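Non-structural protein 2 (Human rotavirus C, PDB 2GU0) forms octamers that probably bind single-stranded RNA, hydrolyse nucleoside triphosphates and, together with NSP5, build the viroplasms in which the rotavirus genome is replicated and packaged. Local coordinates at residues A127-K130 and L131-K134. Sequence-based numbering, arbitrary orientation.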
loop_
_atom_site.group_PDB
_atom_site.type_symbol
_atom_site.label_atom_id
_atom_site.label_comp_id
_atom_site.label_asym_id
_atom_site.label_seq_id
_atom_site.Cartn_x
_atom_site.Cartn_y
_atom_site.Cartn_z
ATOM N N ALA A 127 -18.076 21.412 -20.035
ATOM C CA ALA A 127 -17.585 22.065 -21.244
ATOM C C ALA A 127 -18.344 23.322 -21.620
ATOM O O ALA A 127 -17.779 24.251 -22.180
ATOM C CB ALA A 127 -17.621 21.095 -22.400
ATOM N N ASN A 128 -19.632 23.365 -21.327
ATOM C CA ASN A 128 -20.392 24.546 -21.684
ATOM C C ASN A 128 -20.090 25.672 -20.714
ATOM O O ASN A 128 -20.590 25.687 -19.589
ATOM C CB ASN A 128 -21.883 24.252 -21.681
ATOM C CG ASN A 128 -22.679 25.372 -22.293
ATOM O OD1 ASN A 128 -22.515 26.541 -21.925
ATOM N ND2 ASN A 128 -23.545 25.028 -23.239
ATOM N N VAL A 129 -19.273 26.616 -21.163
ATOM C CA VAL A 129 -18.875 27.751 -20.343
ATOM C C VAL A 129 -19.970 28.782 -20.085
ATOM O O VAL A 129 -20.138 29.238 -18.957
ATOM C CB VAL A 129 -17.669 28.463 -20.972
ATOM C CG1 VAL A 129 -17.365 29.748 -20.221
ATOM C CG2 VAL A 129 -16.480 27.541 -20.955
ATOM N N LYS A 130 -20.709 29.157 -21.118
ATOM C CA LYS A 130 -21.758 30.151 -20.942
ATOM C C LYS A 130 -22.737 29.767 -19.845
ATOM O O LYS A 130 -23.080 30.596 -18.993
ATOM C CB LYS A 130 -22.500 30.391 -22.261
ATOM C CG LYS A 130 -21.657 31.115 -23.302
ATOM C CD LYS A 130 -22.526 31.811 -24.339
ATOM C CE LYS A 130 -21.680 32.582 -25.347
ATOM N NZ LYS A 130 -20.702 31.694 -26.047
ATOM N N LEU A 131 -23.186 28.510 -19.864
ATOM C CA LEU A 131 -24.113 28.018 -18.848
ATOM C C LEU A 131 -23.428 28.019 -17.487
ATOM O O LEU A 131 -24.026 28.414 -16.484
ATOM C CB LEU A 131 -24.594 26.614 -19.194
ATOM C CG LEU A 131 -25.578 26.569 -20.362
ATOM C CD1 LEU A 131 -26.139 25.164 -20.556
ATOM C CD2 LEU A 131 -26.700 27.544 -20.068
ATOM N N ARG A 132 -22.165 27.595 -17.462
ATOM C CA ARG A 132 -21.388 27.575 -16.229
ATOM C C ARG A 132 -21.385 28.957 -15.582
ATOM O O ARG A 132 -21.685 29.096 -14.398
ATOM C CB ARG A 132 -19.954 27.140 -16.519
ATOM C CG ARG A 132 -19.081 26.994 -15.288
ATOM C CD ARG A 132 -18.015 25.957 -15.556
ATOM N NE ARG A 132 -17.045 26.412 -16.543
ATOM C CZ ARG A 132 -16.467 25.634 -17.456
ATOM N NH1 ARG A 132 -16.765 24.342 -17.531
ATOM N NH2 ARG A 132 -15.564 26.149 -18.285
ATOM N N VAL A 133 -21.058 29.982 -16.361
ATOM C CA VAL A 133 -21.026 31.343 -15.839
ATOM C C VAL A 133 -22.385 31.741 -15.263
ATOM O O VAL A 133 -22.459 32.363 -14.203
ATOM C CB VAL A 133 -20.617 32.351 -16.936
ATOM C CG1 VAL A 133 -20.572 33.751 -16.370
ATOM C CG2 VAL A 133 -19.263 31.983 -17.492
ATOM N N LYS A 134 -23.461 31.374 -15.953
ATOM C CA LYS A 134 -24.799 31.712 -15.466
ATOM C C LYS A 134 -25.135 30.991 -14.170
ATOM O O LYS A 134 -25.672 31.601 -13.249
ATOM C CB LYS A 134 -25.863 31.386 -16.523
ATOM C CG LYS A 134 -26.209 32.539 -17.443
ATOM C CD LYS A 134 -27.025 32.077 -18.642
ATOM C CE LYS A 134 -27.178 33.200 -19.670
ATOM N NZ LYS A 134 -27.862 32.728 -20.905
#
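Over one face of the R132 guanidinium lies V129, whose CA stands 4.1 Å off the plane, nearer the border of the group than its middle, while CG2 of V129 comes close to NH2. NH1 gives a hydrogen bond to the carbonyl oxygen of L125 and a weak one to that of N126. The bend of the R132 chain at chi3 (69°) helps to turn the guanidinium back past V129 toward the loop that leads into the helix. An arginine suits the place: its donors serve carbonyls of the incoming loop while V129 CA lies off-centre over one face.

The other flat group, the N128 amide, meets L131. ND2 lies 3.7 Å from L131 CD1, and OD1 accepts from L131 N at 2.9 Å in a nearly straight bond (172° at the hydrogen), with the donor tilted out of the amide's carbonyl plane. This is an N-cap, the motif that starts helix 129-139: the first turn has backbone N-H groups with no preceding helical carbonyl to receive them, and a short side chain such as asparagine can supply the acceptor. With CG anti to the backbone N (chi1 -169°), the amide is swung over the first turn, against the leucine's CB and CG. The leucine in turn packs on I124, L125 and L151 of neighbouring loops.

Behind the cap the helical i to i+4 bonding takes over: R132 N donates to N128 O, V133 N to V129 O at 2.9 Å and K134 N to K130 O. One turn apart, V129 CG1 and V133 CG2 approach to 4.0 Å. Both valines touch M89 of helix 74-90, and V133 also T86; branched apolar chains suit this packing. The exposed K134 side chain touches E145.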